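Local coordinates for protein carbonic anhydrase (Coccomyxa sp. PA, PDB 3UCJ) that probably catalyses the reversible hydration of carbon dioxide to hydrogencarbonate and a proton, as a zinc-dependent beta-class carbonic anhydrase, at residues K136-A139 against K140-L144; S145-D148 against A149-K152; H219-F222 against S223-L226. One frame throughout, in Å; residues are numbered along the deposited sequence.

Interaction 1 of 3, residues K136-A139 against K140-L144; sequences KNAA and KLHGL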
loop_
_atom_site.group_PDB
_atom_site.type_symbol
_atom_site.label_atom_id
_atom_site.label_comp_id
_atom_site.label_asym_id
_atom_site.label_seq_id
_atom_site.Cartn_x
_atom_site.Cartn_y
_atom_site.Cartn_z
ATOM N N LYS A 136 -13.419 -15.797 10.119
ATOM C CA LYS A 136 -14.828 -15.585 10.275
ATOM C C LYS A 136 -15.618 -16.835 9.964
ATOM O O LYS A 136 -16.805 -16.831 9.985
ATOM C CB LYS A 136 -15.284 -14.419 9.410
ATOM C CG LYS A 136 -14.662 -13.149 9.811
ATOM C CD LYS A 136 -15.375 -11.964 9.300
ATOM C CE LYS A 136 -14.822 -11.525 8.033
ATOM N NZ LYS A 136 -15.534 -10.386 7.541
ATOM N N ASN A 137 -14.926 -17.921 9.719
ATOM C CA ASN A 137 -15.583 -19.121 9.294
ATOM C C ASN A 137 -15.130 -20.400 9.963
ATOM O O ASN A 137 -15.198 -21.432 9.384
ATOM C CB ASN A 137 -15.476 -19.246 7.786
ATOM C CG ASN A 137 -16.355 -18.292 7.086
ATOM O OD1 ASN A 137 -17.535 -18.473 7.047
ATOM N ND2 ASN A 137 -15.796 -17.237 6.578
ATOM N N ALA A 138 -14.697 -20.319 11.202
ATOM C CA ALA A 138 -14.309 -21.505 11.928
ATOM C C ALA A 138 -15.334 -22.598 11.823
ATOM O O ALA A 138 -15.000 -23.730 11.609
ATOM C CB ALA A 138 -14.046 -21.180 13.350
ATOM N N ALA A 139 -16.590 -22.233 11.961
ATOM C CA ALA A 139 -17.682 -23.209 11.927
ATOM C C ALA A 139 -17.858 -23.952 10.620
ATOM O O ALA A 139 -18.347 -25.100 10.624
ATOM C CB ALA A 139 -18.996 -22.579 12.381
ATOM N N LYS A 140 -17.437 -23.355 9.478
ATOM C CA LYS A 140 -17.532 -24.057 8.205
ATOM C C LYS A 140 -16.249 -24.820 7.860
ATOM O O LYS A 140 -16.252 -25.639 6.912
ATOM C CB LYS A 140 -17.836 -23.075 7.088
ATOM C CG LYS A 140 -19.014 -22.244 7.310
ATOM C CD LYS A 140 -19.123 -21.316 6.125
ATOM C CE LYS A 140 -20.205 -20.306 6.326
ATOM N NZ LYS A 140 -21.472 -20.933 5.918
ATOM N N LEU A 141 -15.153 -24.535 8.560
ATOM C CA LEU A 141 -13.855 -25.098 8.206
ATOM C C LEU A 141 -13.340 -26.219 9.160
ATOM O O LEU A 141 -12.589 -27.174 8.762
ATOM C CB LEU A 141 -12.797 -23.940 8.135
ATOM C CG LEU A 141 -13.076 -23.019 6.894
ATOM C CD1 LEU A 141 -12.119 -21.868 7.007
ATOM C CD2 LEU A 141 -12.681 -23.732 5.670
ATOM N N HIS A 142 -13.650 -26.037 10.427
ATOM C CA HIS A 142 -13.093 -26.955 11.449
ATOM C C HIS A 142 -13.628 -28.348 11.284
ATOM O O HIS A 142 -14.764 -28.533 10.821
ATOM C CB HIS A 142 -13.305 -26.432 12.859
ATOM C CG HIS A 142 -12.322 -25.382 13.232
ATOM N ND1 HIS A 142 -12.395 -24.682 14.409
ATOM C CD2 HIS A 142 -11.241 -24.895 12.570
ATOM C CE1 HIS A 142 -11.392 -23.817 14.473
ATOM N NE2 HIS A 142 -10.680 -23.927 13.366
ATOM N N GLY A 143 -12.774 -29.333 11.566
ATOM C CA GLY A 143 -13.182 -30.706 11.374
ATOM C C GLY A 143 -13.279 -31.213 9.955
ATOM O O GLY A 143 -13.704 -32.357 9.754
ATOM N N LEU A 144 -12.936 -30.418 8.940
ATOM C CA LEU A 144 -13.011 -30.928 7.574
ATOM C C LEU A 144 -11.668 -31.583 7.269
ATOM O O LEU A 144 -10.657 -31.206 7.862
ATOM C CB LEU A 144 -13.289 -29.756 6.582
ATOM C CG LEU A 144 -14.669 -29.093 6.563
ATOM C CD1 LEU A 144 -14.774 -28.233 5.270
ATOM C CD2 LEU A 144 -15.771 -30.070 6.491
#
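Asn137 and Lys140 meet because both send CG to the side of their own backbone N, opposite the carbonyl carbon (chi1 -73° and -54°), and the amide and the lysine chain then cross at a slant. They flank the start of the single-turn helix 138-141, Asn137 at its N-cap position and Lys140 within it, and a type II beta turn from Leu141 to Leu144 leads out of it. The amide oxygen touches methylene groups: Asn137 OD1 lies 3.3 Å from Lys140 CE, while the last torsion bends NZ away. The Asn137 side chain makes no capping bond; its ND2 instead donates to Val133 O, which ties the amide back to the preceding helix 128-135.

The backbone bonding is mixed. Lys140 N donates to Asn137 O at 3.0 Å, an i to i+3 bond. Ala138 O is gripped by two donors that approach differently: Leu141 N reaches it over 3.2 Å from above the carbonyl plane, and His142 N comes in almost collinear with the C=O bond at 2.9 Å, with an N-H...O angle of 163°. Double acceptance of this kind fits a helix that ends within one turn, and His142 is indeed the first residue to leave helical backbone angles.

Leu141 is buried and packs on Lys152 of the same chain and on Phe222 of the second subunit. Gly143 and Leu144 add backbone hydrogen bonds to that subunit, so the exit turn is part of the contact with it. The His142 ring, which also meets Phe222 of the second subunit, receives a CH-pi contact over one face: Ala138 CB stands 4.2 Å from the ring centroid, displaced toward the rim, with His142 CE1 its nearest ring atom at 3.9 Å.

Interaction 2 of 3, residues S145-D148 against A149-K152; sequences SADD and AWDK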
loop_
_atom_site.group_PDB
_atom_site.type_symbol
_atom_site.label_atom_id
_atom_site.label_comp_id
_atom_site.label_asym_id
_atom_site.label_seq_id
_atom_site.Cartn_x
_atom_site.Cartn_y
_atom_site.Cartn_z
ATOM N N SER A 145 -11.632 -32.558 6.367
ATOM C CA SER A 145 -10.364 -33.081 5.855
ATOM C C SER A 145 -9.535 -31.918 5.257
ATOM O O SER A 145 -10.103 -30.875 4.885
ATOM C CB SER A 145 -10.634 -34.145 4.757
ATOM O OG SER A 145 -11.186 -33.563 3.556
ATOM N N ALA A 146 -8.218 -32.078 5.235
ATOM C CA ALA A 146 -7.282 -31.075 4.647
ATOM C C ALA A 146 -7.795 -30.616 3.272
ATOM O O ALA A 146 -7.937 -29.385 2.998
ATOM C CB ALA A 146 -5.880 -31.641 4.533
ATOM N N ASP A 147 -8.083 -31.591 2.412
ATOM C CA ASP A 147 -8.630 -31.317 1.101
ATOM C C ASP A 147 -9.953 -30.617 1.059
ATOM O O ASP A 147 -10.136 -29.700 0.228
ATOM C CB ASP A 147 -8.640 -32.567 0.227
ATOM C CG ASP A 147 -7.260 -32.862 -0.351
ATOM O OD1 ASP A 147 -7.108 -33.954 -0.938
ATOM O OD2 ASP A 147 -6.292 -32.027 -0.231
ATOM N N ASP A 148 -10.891 -30.982 1.901
ATOM C CA ASP A 148 -12.175 -30.335 1.865
ATOM C C ASP A 148 -12.135 -28.929 2.447
ATOM O O ASP A 148 -12.850 -28.064 2.028
ATOM C CB ASP A 148 -13.185 -31.155 2.619
ATOM C CG ASP A 148 -13.475 -32.460 1.956
ATOM O OD1 ASP A 148 -13.174 -32.609 0.780
ATOM O OD2 ASP A 148 -13.998 -33.340 2.634
ATOM N N ALA A 149 -11.295 -28.738 3.439
ATOM C CA ALA A 149 -11.081 -27.446 4.029
ATOM C C ALA A 149 -10.478 -26.488 3.014
ATOM O O ALA A 149 -10.818 -25.345 2.972
ATOM C CB ALA A 149 -10.189 -27.585 5.210
ATOM N N TRP A 150 -9.584 -27.002 2.201
ATOM C CA TRP A 150 -8.964 -26.254 1.150
ATOM C C TRP A 150 -9.997 -25.775 0.155
ATOM O O TRP A 150 -10.049 -24.640 -0.175
ATOM C CB TRP A 150 -7.920 -27.108 0.459
ATOM C CG TRP A 150 -6.974 -26.390 -0.435
ATOM C CD1 TRP A 150 -7.006 -25.086 -0.801
ATOM C CD2 TRP A 150 -5.864 -26.959 -1.114
ATOM N NE1 TRP A 150 -5.978 -24.808 -1.630
ATOM C CE2 TRP A 150 -5.258 -25.941 -1.840
ATOM C CE3 TRP A 150 -5.312 -28.233 -1.163
ATOM C CZ2 TRP A 150 -4.142 -26.148 -2.591
ATOM C CZ3 TRP A 150 -4.211 -28.429 -1.907
ATOM C CH2 TRP A 150 -3.629 -27.404 -2.614
ATOM N N ASP A 151 -10.836 -26.676 -0.302
ATOM C CA ASP A 151 -11.842 -26.344 -1.259
ATOM C C ASP A 151 -12.798 -25.313 -0.702
ATOM O O ASP A 151 -13.183 -24.388 -1.360
ATOM C CB ASP A 151 -12.604 -27.588 -1.674
ATOM C CG ASP A 151 -11.774 -28.543 -2.469
ATOM O OD1 ASP A 151 -12.190 -29.674 -2.618
ATOM O OD2 ASP A 151 -10.707 -28.200 -2.942
ATOM N N LYS A 152 -13.186 -25.501 0.530
ATOM C CA LYS A 152 -14.079 -24.596 1.169
ATOM C C LYS A 152 -13.447 -23.215 1.326
ATOM O O LYS A 152 -14.089 -22.229 1.145
ATOM C CB LYS A 152 -14.468 -25.168 2.515
ATOM C CG LYS A 152 -15.573 -24.494 3.195
ATOM C CD LYS A 152 -16.748 -24.405 2.333
ATOM C CE LYS A 152 -17.967 -24.469 3.141
ATOM N NZ LYS A 152 -19.116 -23.861 2.510
#
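Ala149 is held close against Ser145 at the start of helix 146-167: its N donates to Ser145 O at 2.8 Å, nearly straight, and its CB lies 3.3 Å from the same oxygen. This is the tight part of the contact. Three further i to i+4 bonds follow, from Trp150 N, Asp151 N and Lys152 N to the carbonyl oxygens of Ala146, Asp147 and Asp148. The buried Ala149 methyl packs on Leu144 and Leu113, and on Leu226 of the second subunit.

The acidic side is looser and more exposed. Asp147 reaches the indole by a single van der Waals approach, with OD2 at the ring edge 4.0 Å from Trp150 CE3 and the carboxylate and ring planes 42° apart. Asp148 OD1 and Asp151 OD1 are 4.6 Å apart, like charges whose mutual repulsion is probably softened by solvent and by the positive end of the helix dipole.

Trp150 sets its CG anti to the backbone N (chi1 -166°), which carries the end of the indole toward Cys106, with only its CE3 edge near Asp147. Its NE1 donates to Cys106 O, the backbone oxygen of a zinc ligand, and the ring packs on Asn105 and Lys110. The indole is thus a second-shell neighbour of the metal, and the Trp150 side chain is about 7 Å from a bound acetazolamide at the nearest atoms.

At the helix start Ser145 OG accepts from Asp148 N over 3.1 Å at an angle of 153°, the classic serine N-cap, which here begins a helix that flanks the zinc site.

Interaction 3 of 3, residues H219-F222 against S223-L226; sequences HCFF and SESL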
loop_
_atom_site.group_PDB
_atom_site.type_symbol
_atom_site.label_atom_id
_atom_site.label_comp_id
_atom_site.label_asym_id
_atom_site.label_seq_id
_atom_site.Cartn_x
_atom_site.Cartn_y
_atom_site.Cartn_z
ATOM N N HIS A 219 -23.868 -2.822 5.837
ATOM C CA HIS A 219 -22.458 -2.295 5.671
ATOM C C HIS A 219 -22.489 -0.895 5.101
ATOM O O HIS A 219 -21.720 0.012 5.508
ATOM C CB HIS A 219 -21.669 -3.221 4.775
ATOM C CG HIS A 219 -20.323 -2.670 4.397
ATOM N ND1 HIS A 219 -19.244 -2.722 5.259
ATOM C CD2 HIS A 219 -19.859 -2.114 3.243
ATOM C CE1 HIS A 219 -18.165 -2.227 4.653
ATOM N NE2 HIS A 219 -18.506 -1.835 3.430
ATOM N N CYS A 220 -23.399 -0.672 4.152
ATOM C CA CYS A 220 -23.473 0.643 3.466
ATOM C C CYS A 220 -24.246 1.695 4.234
ATOM O O CYS A 220 -23.871 2.903 4.293
ATOM C CB CYS A 220 -24.014 0.477 2.034
ATOM S SG CYS A 220 -23.050 -0.461 0.904
ATOM N N PHE A 221 -25.279 1.234 4.945
ATOM C CA PHE A 221 -26.123 2.140 5.767
ATOM C C PHE A 221 -26.103 1.715 7.202
ATOM O O PHE A 221 -27.159 1.356 7.783
ATOM C CB PHE A 221 -27.578 2.090 5.210
ATOM C CG PHE A 221 -27.657 2.510 3.762
ATOM C CD1 PHE A 221 -27.779 1.564 2.741
ATOM C CD2 PHE A 221 -27.645 3.872 3.425
ATOM C CE1 PHE A 221 -27.822 1.960 1.397
ATOM C CE2 PHE A 221 -27.710 4.264 2.085
ATOM C CZ PHE A 221 -27.775 3.316 1.075
ATOM N N PHE A 222 -24.941 1.777 7.839
ATOM C CA PHE A 222 -24.845 1.282 9.180
ATOM C C PHE A 222 -25.616 2.104 10.187
ATOM O O PHE A 222 -26.226 1.523 11.063
ATOM C CB PHE A 222 -23.390 1.201 9.621
ATOM C CG PHE A 222 -23.213 0.363 10.819
ATOM C CD1 PHE A 222 -23.134 -1.007 10.697
ATOM C CD2 PHE A 222 -23.129 0.938 12.076
ATOM C CE1 PHE A 222 -22.992 -1.786 11.825
ATOM C CE2 PHE A 222 -22.979 0.153 13.236
ATOM C CZ PHE A 222 -22.898 -1.243 13.063
ATOM N N SER A 223 -25.541 3.431 10.065
ATOM C CA SER A 223 -26.200 4.420 10.908
ATOM C C SER A 223 -27.683 4.126 11.186
ATOM O O SER A 223 -28.185 4.439 12.282
ATOM C CB SER A 223 -26.175 5.756 10.203
ATOM O OG SER A 223 -25.033 6.380 10.653
ATOM N N GLU A 224 -28.342 3.505 10.213
ATOM C CA GLU A 224 -29.738 3.089 10.314
ATOM C C GLU A 224 -30.002 1.877 11.265
ATOM O O GLU A 224 -31.135 1.701 11.770
ATOM C CB GLU A 224 -30.355 2.955 8.894
ATOM C CG GLU A 224 -30.695 4.365 8.280
ATOM C CD GLU A 224 -30.544 4.481 6.738
ATOM O OE1 GLU A 224 -31.208 3.710 5.983
ATOM O OE2 GLU A 224 -29.762 5.373 6.275
ATOM N N SER A 225 -28.955 1.105 11.574
ATOM C CA SER A 225 -28.999 0.140 12.702
ATOM C C SER A 225 -28.776 0.757 14.139
ATOM O O SER A 225 -28.872 0.043 15.156
ATOM C CB SER A 225 -28.082 -1.093 12.439
ATOM O OG SER A 225 -26.784 -0.943 13.013
ATOM N N LEU A 226 -28.483 2.049 14.259
ATOM C CA LEU A 226 -28.277 2.602 15.628
ATOM C C LEU A 226 -29.587 3.206 16.159
ATOM O O LEU A 226 -30.535 3.395 15.364
ATOM C CB LEU A 226 -27.119 3.639 15.700
ATOM C CG LEU A 226 -25.775 3.282 15.039
ATOM C CD1 LEU A 226 -24.782 4.459 15.009
ATOM C CD2 LEU A 226 -25.219 1.993 15.672
#
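The Phe222 ring carries the hydroxyl of Ser225 over one face, with OG 3.8 Å above the plane and above its centre. Leu226 approaches the same ring obliquely, its CD2 3.8 Å from Phe222 CE2, the two side chains crossing at about a right angle. Phe221 has a different neighbour: the Phe221 and Glu224 side chains lie side by side and point the same way, ring and carboxylate planes 39° apart, with Phe221 CD2 3.9 Å from Glu224 OE2. These contacts follow the end of helix 216-220, where the chain enters the 3-10 segment that includes Ser223 to Ser225.

Phe221 is the first residue to leave helical angles, and different first torsions send the two rings to different neighbours. With CG anti to its backbone N (chi1 -164°), Phe222 meets Ser225 and Leu226, whereas Phe221, with CG beside its own N (chi1 -59°), runs along Glu224.

The 3-10 character is visible in the backbone bonds. Ser225 N donates to Phe222 O, and Leu226 N donates to Ser223 O, both i to i+3. A weak bond of the same spacing joins Glu224 N to Phe221 O.

The tail packs against the second subunit. On that subunit His116 meets Phe221 edge-to-face, Arg134 packs on Phe222, and Leu144 packs on Leu226. His219 ND1 is hydrogen-bonded to Asp135 of the second subunit, anchoring the helix just ahead of the turn. Within the turn, Phe222 O is approached by both the amide and the hydroxyl of one residue, with Ser225 N at 2.8 Å and Ser225 OG at 3.2 Å.

All three contacts are local and lie at the surface, each with one buried residue among those that touch, and all touch the second subunit. Interactions 1 and 2 are consecutive in the chain, with centres about 10 Å apart, and pack directly: Leu141 CD2 lies 3.7 Å from Ala149 O. Interaction 3 is separate within the chain, its nearest atoms about 9 Å from interaction 1 and about 21 Å from interaction 2, yet its 219-226 tail meets the first two across the subunit interface, through Phe222 with Leu141 and His142 and through Leu226 with Leu144 and Ala149. Mixed short-helix bonding, regular alpha-helical bonding behind a serine N-cap and aromatic 3-10 packing distinguish them; only interaction 2 adjoins the zinc site.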